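Long-range contacts in glutathione S-transferase (Lodderomyces elongisporus, PDB 4IVF), which binds two glutathione molecules per subunit and, as a glutathione S-transferase homologue related to Ure2p, probably acts on glutathione or its conjugates: residues Asn17-Ser22 and Lys216-Pro221; Tyr105-Tyr110 and Thr175-Ala180; Pro120-Ala125 and Thr145-Ile150. One frame throughout, in Å; residues are numbered along the deposited sequence.

Interaction 1: Asn17-Ser22 and Lys216-Pro221; sequences NGYKIS and KGFEVP. With GSH (glutathione), chain U; GSH (glutathione), chain T.
The Y19 ring takes the edge of F218 on one face: CD1 of F218 lies 3.7 Å from CD2 of Y19, displaced toward the rim, in an offset edge-to-face pair with planes at 69°. At the edge of the Y19 ring, near its plane, sits the carbonyl O of V220, 3.6 Å from CE1. With CG of Y19 anti to its carbonyl carbon (chi1 -64°), the ring is set beside G217-V220, a type I beta turn, its face to F218 and its CE1 edge to V220 O. One water donates to the carbonyls of F218 and P221. S22 donates from OG to O of G217 at 2.7 Å, tilted 30° from the carbonyl plane, while the turn's own V220 N reaches that oxygen from the opposite face. At the start of the segment, N17 turns to the ligands: its ND2 donates to O31 of one glutathione at 2.9 Å, nearly straight, and its OD1 accepts from NZ of K20 and NE1 of W184. The contact joins the first helix of the thioredoxin-like domain to the C-terminal end of the helical domain, the two-domain interface of the GST fold, beside the glutathione site.

Interaction 2: Tyr105-Tyr110 and Thr175-Ala180; sequences YKTLEY and TVADFA
OD2 of D178 is gripped by N of L169 and NE1 of W204, which fixes the carboxylate at the start of the helix whose first residues, T175 to A177, pack on T107 and Y110. Its other oxygen, OD1, accepts from N of T175 at 2.9 Å and 172°, on the anti side and out of the carboxylate plane. OG1 of T175 in turn accepts a weak bond from N of A177. Across the contact T107 and T175 reach tip to tip, OG1 of T107 lying 3.6 Å from CG2 of T175, but the T107 hydroxyl is hydrogen-bonded within its own helix, to O of E103. That OG1 stands beside the backbone N (chi1 -70°), which leaves CG2 anti to it and directed at the second segment, 3.7 Å from CB of T175 and 3.8 Å from CG2 of V176. Next, CB of A177 packs 3.7 Å from O of T107 and 3.9 Å from CB of Y110, while the Y110 ring leads away. The axes of the two segments approach to 8.8 Å at 17°, nearly parallel, consistent with the small side chains between them. On the far side, E109 and Y105 bond to S76 and D87 of the second subunit. T175 and D178 thus form a capping box, the N-capping motif typical of this helix in the core of the GST C-terminal domain.

Interaction 3: Pro120-Ala125 and Thr145-Ile150; sequences PIQGQA and TDTKRI. With GSH (glutathione), chain T.
I121 carries most of the contact; just before it, the ring of P120 turns to the ligand, with CD 3.2 Å from O32 of glutathione. The ethyl arm of I121 starts from CG1, beside the backbone N (chi1 -69°) and 3.4 Å from OD2 of D146, the two side chains crossing at about a right angle. The other branch, CG2, is left anti to that N and slides past T147, whose OG1 is 3.7 Å away. CD1 of I150 closes the apolar side at 3.8 Å from CB of I121. Next, Q122 brings its CA within 3.5 Å of OG1 of T147; that hydroxyl is hydrogen-bonded to O of Y143, and the extended Q122 chain carries its amide to the hydroxyl of Y151 (OE1) and O of W184 (NE2). CA of G123 lies 3.2 Å from O2 of glutathione. Q124 folds back so that NE2 joins its own backbone N on O of P120, while OE1 accepts from Y143 and R142 of the second subunit. A125 ends the row with CB near OG1 of T147. D146 keeps OD1 for NE of R149, a 3.0 Å salt bridge met on the syn side, which leaves OD2 over I121. Segments 120-125 and 145-150 run roughly antiparallel, at 149°, with glutathione along the first, W184 of helix 176-185 beside Q122, and the second subunit against P120, I121, Q124 and R149.

Overall arrangement
Interaction 1 closes the longest loop of the three contacts, and interaction 2 is nested within it and interaction 3 within that. Their centres lie 18 to 21 Å apart. Interactions 2 and 3 share helix 102-131, which packs first on helix 176-185 and farther along on helix 137-159; both also touch the second subunit. Interaction 1 meets interaction 2 where K20 packs on the backbone of F179 and A180. Interactions 1 and 3 do not touch, their nearest atoms being about 7 Å apart, yet both contact the same glutathione. The ligand therefore lies between the thioredoxin-like domain and the helical domain, with the second subunit close by.

Interaction 1: Asn17-Ser22 and Lys216-Pro221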
loop_
_atom_site.group_PDB
_atom_site.type_symbol
_atom_site.label_atom_id
_atom_site.label_comp_id
_atom_site.label_asym_id
_atom_site.label_seq_id
_atom_site.Cartn_x
_atom_site.Cartn_y
_atom_site.Cartn_z
ATOM N N ASN F 17 -10.387 -7.566 2.531
ATOM C CA ASN F 17 -9.010 -7.663 2.966
ATOM C C ASN F 17 -8.663 -9.037 3.517
ATOM O O ASN F 17 -7.612 -9.598 3.176
ATOM C CB ASN F 17 -8.691 -6.555 3.961
ATOM C CG ASN F 17 -8.432 -5.242 3.269
ATOM O OD1 ASN F 17 -7.858 -5.209 2.169
ATOM N ND2 ASN F 17 -8.874 -4.157 3.882
ATOM N N GLY F 18 -9.551 -9.572 4.352
ATOM C CA GLY F 18 -9.437 -10.935 4.831
ATOM C C GLY F 18 -9.349 -11.951 3.705
ATOM O O GLY F 18 -8.522 -12.865 3.741
ATOM N N TYR F 19 -10.201 -11.779 2.697
ATOM C CA TYR F 19 -10.263 -12.690 1.563
ATOM C C TYR F 19 -8.962 -12.737 0.758
ATOM O O TYR F 19 -8.602 -13.784 0.224
ATOM C CB TYR F 19 -11.427 -12.301 0.640
ATOM C CG TYR F 19 -12.787 -12.442 1.277
ATOM C CD1 TYR F 19 -13.049 -13.467 2.173
ATOM C CD2 TYR F 19 -13.800 -11.550 0.989
ATOM C CE1 TYR F 19 -14.288 -13.604 2.756
ATOM C CE2 TYR F 19 -15.041 -11.679 1.564
ATOM C CZ TYR F 19 -15.283 -12.707 2.446
ATOM O OH TYR F 19 -16.525 -12.841 3.022
ATOM N N LYS F 20 -8.267 -11.609 0.659
ATOM C CA LYS F 20 -6.980 -11.570 -0.033
ATOM C C LYS F 20 -6.064 -12.642 0.522
ATOM O O LYS F 20 -5.431 -13.391 -0.222
ATOM C CB LYS F 20 -6.292 -10.223 0.157
ATOM C CG LYS F 20 -6.894 -9.049 -0.583
ATOM C CD LYS F 20 -6.011 -7.855 -0.306
ATOM C CE LYS F 20 -6.662 -6.519 -0.555
ATOM N NZ LYS F 20 -5.733 -5.442 -0.051
ATOM N N ILE F 21 -6.010 -12.717 1.845
ATOM C CA ILE F 21 -5.090 -13.613 2.511
ATOM C C ILE F 21 -5.610 -15.047 2.505
ATOM O O ILE F 21 -4.850 -15.980 2.252
ATOM C CB ILE F 21 -4.774 -13.146 3.956
ATOM C CG1 ILE F 21 -4.264 -11.701 3.950
ATOM C CG2 ILE F 21 -3.763 -14.063 4.600
ATOM C CD1 ILE F 21 -3.337 -11.368 2.793
ATOM N N SER F 22 -6.902 -15.230 2.756
ATOM C CA SER F 22 -7.434 -16.592 2.792
ATOM C C SER F 22 -7.400 -17.231 1.400
ATOM O O SER F 22 -7.090 -18.412 1.261
ATOM C CB SER F 22 -8.842 -16.639 3.384
ATOM O OG SER F 22 -9.790 -15.983 2.555
ATOM N N LYS F 216 -12.982 -21.248 -2.273
ATOM C CA LYS F 216 -12.794 -21.654 -0.887
ATOM C C LYS F 216 -12.385 -20.469 -0.010
ATOM O O LYS F 216 -12.971 -20.249 1.044
ATOM C CB LYS F 216 -11.775 -22.792 -0.787
ATOM C CG LYS F 216 -11.427 -23.205 0.646
ATOM C CD LYS F 216 -12.630 -23.755 1.381
ATOM C CE LYS F 216 -12.276 -24.104 2.806
ATOM N NZ LYS F 216 -13.494 -24.429 3.615
ATOM N N GLY F 217 -11.398 -19.699 -0.464
ATOM C CA GLY F 217 -10.959 -18.506 0.241
ATOM C C GLY F 217 -12.080 -17.504 0.484
ATOM O O GLY F 217 -12.110 -16.816 1.511
ATOM N N PHE F 218 -13.014 -17.419 -0.457
ATOM C CA PHE F 218 -14.168 -16.537 -0.288
ATOM C C PHE F 218 -15.166 -17.067 0.755
ATOM O O PHE F 218 -16.029 -16.332 1.210
ATOM C CB PHE F 218 -14.869 -16.284 -1.625
ATOM C CG PHE F 218 -14.279 -15.142 -2.415
ATOM C CD1 PHE F 218 -14.124 -13.889 -1.839
ATOM C CD2 PHE F 218 -13.874 -15.327 -3.730
ATOM C CE1 PHE F 218 -13.571 -12.846 -2.556
ATOM C CE2 PHE F 218 -13.330 -14.280 -4.465
ATOM C CZ PHE F 218 -13.179 -13.045 -3.883
ATOM N N GLU F 219 -15.042 -18.336 1.128
ATOM C CA GLU F 219 -15.882 -18.912 2.178
ATOM C C GLU F 219 -15.163 -18.932 3.535
ATOM O O GLU F 219 -15.587 -19.619 4.462
ATOM C CB GLU F 219 -16.325 -20.323 1.788
ATOM C CG GLU F 219 -17.077 -20.396 0.463
ATOM C CD GLU F 219 -17.110 -21.809 -0.122
ATOM O OE1 GLU F 219 -16.503 -22.724 0.480
ATOM O OE2 GLU F 219 -17.739 -22.006 -1.186
ATOM N N VAL F 220 -14.084 -18.164 3.642
ATOM C CA VAL F 220 -13.255 -18.133 4.844
ATOM C C VAL F 220 -13.085 -16.714 5.392
ATOM O O VAL F 220 -12.427 -15.882 4.774
ATOM C CB VAL F 220 -11.851 -18.714 4.570
ATOM C CG1 VAL F 220 -10.940 -18.518 5.789
ATOM C CG2 VAL F 220 -11.948 -20.192 4.191
ATOM N N PRO F 221 -13.690 -16.428 6.553
ATOM C CA PRO F 221 -14.637 -17.298 7.265
ATOM C C PRO F 221 -15.997 -17.347 6.552
ATOM O O PRO F 221 -16.258 -16.495 5.702
ATOM C CB PRO F 221 -14.739 -16.654 8.660
ATOM C CG PRO F 221 -14.261 -15.268 8.499
ATOM C CD PRO F 221 -13.297 -15.252 7.350
HETATM N N1 GSH U . -4.354 -1.530 4.981
HETATM C CA1 GSH U . -4.965 -2.655 5.629
HETATM C C1 GSH U . -4.641 -3.895 4.917
HETATM O O11 GSH U . -4.417 -4.951 5.548
HETATM O O12 GSH U . -4.597 -3.921 3.666
HETATM C CB1 GSH U . -6.476 -2.460 5.696
HETATM C CG1 GSH U . -7.020 -3.396 6.701
HETATM C CD1 GSH U . -8.491 -3.169 7.016
HETATM O OE1 GSH U . -9.156 -2.248 6.520
HETATM N N2 GSH U . -9.169 -4.109 7.978
HETATM C CA2 GSH U . -10.562 -3.894 8.302
HETATM C C2 GSH U . -10.674 -3.737 9.803
HETATM O O2 GSH U . -10.013 -4.471 10.545
HETATM C CB2 GSH U . -11.338 -5.050 7.858
HETATM S SG2 GSH U . -11.175 -5.255 6.107
HETATM N N3 GSH U . -11.560 -2.728 10.373
HETATM C CA3 GSH U . -11.654 -2.610 11.816
HETATM C C3 GSH U . -11.451 -1.221 12.276
HETATM O O31 GSH U . -10.830 -0.384 11.583
HETATM O O32 GSH U . -11.913 -0.881 13.398
HETATM N N1 GSH T . -12.434 2.140 10.348
HETATM C CA1 GSH T . -13.358 1.990 9.249
HETATM C C1 GSH T . -14.099 3.243 9.045
HETATM O O11 GSH T . -13.799 4.259 9.712
HETATM O O12 GSH T . -15.015 3.308 8.198
HETATM C CB1 GSH T . -14.285 0.787 9.450
HETATM C CG1 GSH T . -14.637 0.170 8.145
HETATM C CD1 GSH T . -13.465 -0.573 7.502
HETATM O OE1 GSH T . -12.516 -0.998 8.178
HETATM N N2 GSH T . -13.439 -0.816 6.012
HETATM C CA2 GSH T . -12.316 -1.518 5.411
HETATM C C2 GSH T . -11.510 -0.560 4.579
HETATM O O2 GSH T . -12.064 0.380 4.026
HETATM C CB2 GSH T . -12.802 -2.576 4.528
HETATM S SG2 GSH T . -13.893 -3.653 5.389
HETATM N N3 GSH T . -10.079 -0.742 4.406
HETATM C CA3 GSH T . -9.351 0.205 3.587
HETATM C C3 GSH T . -8.235 -0.464 2.888
HETATM O O31 GSH T . -8.292 -1.683 2.588
HETATM O O32 GSH T . -7.208 0.213 2.605
HETATM O O HOH W 1 -10.161 -14.536 5.572
HETATM O O HOH W 2 -17.187 -15.112 3.522
#

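Interaction 2: Tyr105-Tyr110 and Thr175-Ala180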
loop_
_atom_site.group_PDB
_atom_site.type_symbol
_atom_site.label_atom_id
_atom_site.label_comp_id
_atom_site.label_asym_id
_atom_site.label_seq_id
_atom_site.Cartn_x
_atom_site.Cartn_y
_atom_site.Cartn_z
ATOM N N TYR F 105 9.151 -6.586 -9.921
ATOM C CA TYR F 105 8.836 -5.203 -9.590
ATOM C C TYR F 105 7.495 -4.668 -10.129
ATOM O O TYR F 105 6.812 -3.913 -9.437
ATOM C CB TYR F 105 10.024 -4.289 -9.922
ATOM C CG TYR F 105 11.166 -4.562 -8.980
ATOM C CD1 TYR F 105 11.092 -4.187 -7.637
ATOM C CD2 TYR F 105 12.295 -5.255 -9.405
ATOM C CE1 TYR F 105 12.139 -4.459 -6.752
ATOM C CE2 TYR F 105 13.345 -5.534 -8.533
ATOM C CZ TYR F 105 13.259 -5.137 -7.211
ATOM O OH TYR F 105 14.298 -5.428 -6.357
ATOM N N LYS F 106 7.106 -5.049 -11.342
ATOM C CA LYS F 106 5.788 -4.646 -11.822
ATOM C C LYS F 106 4.684 -5.258 -10.939
ATOM O O LYS F 106 3.675 -4.623 -10.710
ATOM C CB LYS F 106 5.545 -5.025 -13.293
ATOM C CG LYS F 106 6.486 -4.365 -14.316
ATOM C CD LYS F 106 6.595 -2.845 -14.184
ATOM C CE LYS F 106 5.301 -2.116 -14.489
ATOM N NZ LYS F 106 5.514 -0.628 -14.602
ATOM N N THR F 107 4.888 -6.491 -10.475
ATOM C CA THR F 107 3.955 -7.147 -9.566
ATOM C C THR F 107 3.815 -6.304 -8.310
ATOM O O THR F 107 2.708 -6.053 -7.819
ATOM C CB THR F 107 4.445 -8.560 -9.167
ATOM O OG1 THR F 107 4.352 -9.429 -10.300
ATOM C CG2 THR F 107 3.594 -9.139 -8.038
ATOM N N LEU F 108 4.958 -5.845 -7.825
ATOM C CA LEU F 108 5.024 -5.011 -6.639
ATOM C C LEU F 108 4.316 -3.671 -6.877
ATOM O O LEU F 108 3.548 -3.203 -6.031
ATOM C CB LEU F 108 6.483 -4.797 -6.230
ATOM C CG LEU F 108 6.728 -4.485 -4.758
ATOM C CD1 LEU F 108 6.249 -5.648 -3.894
ATOM C CD2 LEU F 108 8.208 -4.188 -4.513
ATOM N N GLU F 109 4.564 -3.059 -8.031
ATOM C CA GLU F 109 3.889 -1.810 -8.361
ATOM C C GLU F 109 2.359 -1.943 -8.380
ATOM O O GLU F 109 1.648 -1.058 -7.926
ATOM C CB GLU F 109 4.384 -1.265 -9.700
ATOM C CG GLU F 109 3.527 -0.131 -10.247
ATOM C CD GLU F 109 4.023 0.375 -11.586
ATOM O OE1 GLU F 109 5.195 0.099 -11.923
ATOM O OE2 GLU F 109 3.247 1.052 -12.295
ATOM N N TYR F 110 1.844 -3.043 -8.909
ATOM C CA TYR F 110 0.398 -3.176 -9.023
ATOM C C TYR F 110 -0.231 -3.646 -7.699
ATOM O O TYR F 110 -1.351 -3.252 -7.351
ATOM C CB TYR F 110 0.033 -4.081 -10.204
ATOM C CG TYR F 110 0.482 -3.528 -11.544
ATOM C CD1 TYR F 110 0.585 -2.151 -11.757
ATOM C CD2 TYR F 110 0.799 -4.380 -12.601
ATOM C CE1 TYR F 110 1.000 -1.648 -12.996
ATOM C CE2 TYR F 110 1.214 -3.891 -13.831
ATOM C CZ TYR F 110 1.312 -2.530 -14.023
ATOM O OH TYR F 110 1.729 -2.058 -15.241
ATOM N N THR F 175 -0.423 -13.313 -9.921
ATOM C CA THR F 175 0.485 -12.958 -8.850
ATOM C C THR F 175 -0.320 -12.410 -7.669
ATOM O O THR F 175 -1.559 -12.386 -7.710
ATOM C CB THR F 175 1.477 -11.882 -9.311
ATOM O OG1 THR F 175 0.747 -10.739 -9.788
ATOM C CG2 THR F 175 2.388 -12.429 -10.421
ATOM N N VAL F 176 0.379 -11.949 -6.632
ATOM C CA VAL F 176 -0.297 -11.391 -5.464
ATOM C C VAL F 176 -1.079 -10.139 -5.863
ATOM O O VAL F 176 -2.049 -9.771 -5.212
ATOM C CB VAL F 176 0.690 -11.056 -4.302
ATOM C CG1 VAL F 176 1.243 -12.326 -3.664
ATOM C CG2 VAL F 176 1.827 -10.171 -4.788
ATOM N N ALA F 177 -0.657 -9.483 -6.939
ATOM C CA ALA F 177 -1.358 -8.285 -7.372
ATOM C C ALA F 177 -2.782 -8.634 -7.812
ATOM O O ALA F 177 -3.732 -7.948 -7.454
ATOM C CB ALA F 177 -0.591 -7.572 -8.479
ATOM N N ASP F 178 -2.933 -9.719 -8.563
ATOM C CA ASP F 178 -4.265 -10.177 -8.960
ATOM C C ASP F 178 -5.093 -10.590 -7.741
ATOM O O ASP F 178 -6.268 -10.252 -7.625
ATOM C CB ASP F 178 -4.168 -11.357 -9.931
ATOM C CG ASP F 178 -3.333 -11.041 -11.155
ATOM O OD1 ASP F 178 -2.096 -11.185 -11.091
ATOM O OD2 ASP F 178 -3.915 -10.644 -12.181
ATOM N N PHE F 179 -4.487 -11.339 -6.834
ATOM C CA PHE F 179 -5.241 -11.819 -5.689
ATOM C C PHE F 179 -5.658 -10.684 -4.769
ATOM O O PHE F 179 -6.745 -10.711 -4.211
ATOM C CB PHE F 179 -4.492 -12.939 -4.979
ATOM C CG PHE F 179 -4.340 -14.168 -5.828
ATOM C CD1 PHE F 179 -5.458 -14.889 -6.218
ATOM C CD2 PHE F 179 -3.093 -14.580 -6.271
ATOM C CE1 PHE F 179 -5.342 -16.015 -7.015
ATOM C CE2 PHE F 179 -2.962 -15.695 -7.068
ATOM C CZ PHE F 179 -4.096 -16.421 -7.448
ATOM N N ALA F 180 -4.813 -9.667 -4.659
ATOM C CA ALA F 180 -5.149 -8.449 -3.920
ATOM C C ALA F 180 -6.366 -7.749 -4.502
ATOM O O ALA F 180 -7.297 -7.395 -3.771
ATOM C CB ALA F 180 -3.956 -7.490 -3.886
#

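Interaction 3: Pro120-Ala125 and Thr145-Ile150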
loop_
_atom_site.group_PDB
_atom_site.type_symbol
_atom_site.label_atom_id
_atom_site.label_comp_id
_atom_site.label_asym_id
_atom_site.label_seq_id
_atom_site.Cartn_x
_atom_site.Cartn_y
_atom_site.Cartn_z
ATOM N N PRO F 120 -8.262 1.547 -0.171
ATOM C CA PRO F 120 -8.634 2.779 0.528
ATOM C C PRO F 120 -9.788 3.542 -0.116
ATOM O O PRO F 120 -10.674 3.985 0.611
ATOM C CB PRO F 120 -7.339 3.607 0.488
ATOM C CG PRO F 120 -6.254 2.559 0.523
ATOM C CD PRO F 120 -6.801 1.437 -0.349
ATOM N N ILE F 121 -9.787 3.698 -1.437
ATOM C CA ILE F 121 -10.832 4.476 -2.097
ATOM C C ILE F 121 -12.196 3.759 -2.117
ATOM O O ILE F 121 -13.227 4.363 -1.829
ATOM C CB ILE F 121 -10.407 4.902 -3.525
ATOM C CG1 ILE F 121 -9.277 5.936 -3.451
ATOM C CG2 ILE F 121 -11.598 5.434 -4.328
ATOM C CD1 ILE F 121 -9.624 7.188 -2.648
ATOM N N GLN F 122 -12.194 2.474 -2.452
ATOM C CA GLN F 122 -13.430 1.714 -2.491
ATOM C C GLN F 122 -13.983 1.537 -1.061
ATOM O O GLN F 122 -15.191 1.393 -0.855
ATOM C CB GLN F 122 -13.211 0.356 -3.160
ATOM C CG GLN F 122 -14.499 -0.415 -3.394
ATOM C CD GLN F 122 -14.306 -1.694 -4.198
ATOM O OE1 GLN F 122 -13.324 -1.850 -4.934
ATOM N NE2 GLN F 122 -15.246 -2.618 -4.063
ATOM N N GLY F 123 -13.084 1.553 -0.082
ATOM C CA GLY F 123 -13.480 1.466 1.310
ATOM C C GLY F 123 -14.175 2.731 1.756
ATOM O O GLY F 123 -15.090 2.675 2.567
ATOM N N GLN F 124 -13.761 3.877 1.212
ATOM C CA GLN F 124 -14.409 5.142 1.562
ATOM C C GLN F 124 -15.806 5.185 0.985
ATOM O O GLN F 124 -16.748 5.618 1.649
ATOM C CB GLN F 124 -13.624 6.353 1.075
ATOM C CG GLN F 124 -12.245 6.481 1.666
ATOM C CD GLN F 124 -12.198 6.048 3.118
ATOM O OE1 GLN F 124 -12.813 6.675 3.987
ATOM N NE2 GLN F 124 -11.472 4.958 3.387
ATOM N N ALA F 125 -15.928 4.730 -0.255
ATOM C CA ALA F 125 -17.222 4.646 -0.910
ATOM C C ALA F 125 -18.163 3.760 -0.100
ATOM O O ALA F 125 -19.324 4.099 0.112
ATOM C CB ALA F 125 -17.067 4.114 -2.343
ATOM N N THR F 145 -16.995 7.610 -7.906
ATOM C CA THR F 145 -16.348 8.084 -9.128
ATOM C C THR F 145 -14.868 7.698 -9.173
ATOM O O THR F 145 -14.361 7.236 -10.199
ATOM C CB THR F 145 -16.472 9.609 -9.289
ATOM O OG1 THR F 145 -17.840 9.957 -9.509
ATOM C CG2 THR F 145 -15.667 10.077 -10.475
ATOM N N ASP F 146 -14.176 7.874 -8.056
ATOM C CA ASP F 146 -12.769 7.514 -8.023
ATOM C C ASP F 146 -12.588 5.991 -8.035
ATOM O O ASP F 146 -11.611 5.480 -8.582
ATOM C CB ASP F 146 -12.046 8.165 -6.844
ATOM C CG ASP F 146 -10.540 8.238 -7.061
ATOM O OD1 ASP F 146 -10.114 8.642 -8.165
ATOM O OD2 ASP F 146 -9.784 7.875 -6.138
ATOM N N THR F 147 -13.530 5.259 -7.454
ATOM C CA THR F 147 -13.483 3.800 -7.554
ATOM C C THR F 147 -13.531 3.332 -9.010
ATOM O O THR F 147 -12.788 2.423 -9.411
ATOM C CB THR F 147 -14.624 3.143 -6.780
ATOM O OG1 THR F 147 -14.468 3.420 -5.384
ATOM C CG2 THR F 147 -14.602 1.642 -6.988
ATOM N N LYS F 148 -14.394 3.970 -9.796
ATOM C CA LYS F 148 -14.523 3.651 -11.209
ATOM C C LYS F 148 -13.257 4.047 -11.963
ATOM O O LYS F 148 -12.867 3.372 -12.916
ATOM C CB LYS F 148 -15.741 4.346 -11.818
ATOM C CG LYS F 148 -17.069 3.719 -11.450
ATOM C CD LYS F 148 -18.202 4.660 -11.853
ATOM C CE LYS F 148 -19.565 4.023 -11.706
ATOM N NZ LYS F 148 -20.638 5.049 -11.862
ATOM N N ARG F 149 -12.623 5.141 -11.537
ATOM C CA ARG F 149 -11.370 5.557 -12.143
ATOM C C ARG F 149 -10.334 4.433 -12.024
ATOM O O ARG F 149 -9.675 4.076 -13.003
ATOM C CB ARG F 149 -10.830 6.833 -11.485
ATOM C CG ARG F 149 -9.610 7.406 -12.218
ATOM C CD ARG F 149 -8.828 8.443 -11.397
ATOM N NE ARG F 149 -8.150 7.861 -10.238
ATOM C CZ ARG F 149 -6.957 7.267 -10.280
ATOM N NH1 ARG F 149 -6.292 7.155 -11.430
ATOM N NH2 ARG F 149 -6.434 6.760 -9.177
ATOM N N ILE F 150 -10.224 3.871 -10.820
ATOM C CA ILE F 150 -9.198 2.886 -10.497
ATOM C C ILE F 150 -9.364 1.547 -11.237
ATOM O O ILE F 150 -8.391 0.928 -11.650
ATOM C CB ILE F 150 -9.111 2.673 -8.966
ATOM C CG1 ILE F 150 -8.468 3.890 -8.315
ATOM C CG2 ILE F 150 -8.288 1.444 -8.626
ATOM C CD1 ILE F 150 -8.688 3.955 -6.837
HETATM N N1 GSH T . -12.434 2.140 10.348
HETATM C CA1 GSH T . -13.358 1.990 9.249
HETATM C C1 GSH T . -14.099 3.243 9.045
HETATM O O11 GSH T . -13.799 4.259 9.712
HETATM O O12 GSH T . -15.015 3.308 8.198
HETATM C CB1 GSH T . -14.285 0.787 9.450
HETATM C CG1 GSH T . -14.637 0.170 8.145
HETATM C CD1 GSH T . -13.465 -0.573 7.502
HETATM O OE1 GSH T . -12.516 -0.998 8.178
HETATM N N2 GSH T . -13.439 -0.816 6.012
HETATM C CA2 GSH T . -12.316 -1.518 5.411
HETATM C C2 GSH T . -11.510 -0.560 4.579
HETATM O O2 GSH T . -12.064 0.380 4.026
HETATM C CB2 GSH T . -12.802 -2.576 4.528
HETATM S SG2 GSH T . -13.893 -3.653 5.389
HETATM N N3 GSH T . -10.079 -0.742 4.406
HETATM C CA3 GSH T . -9.351 0.205 3.587
HETATM C C3 GSH T . -8.235 -0.464 2.888
HETATM O O31 GSH T . -8.292 -1.683 2.588
HETATM O O32 GSH T . -7.208 0.213 2.605
#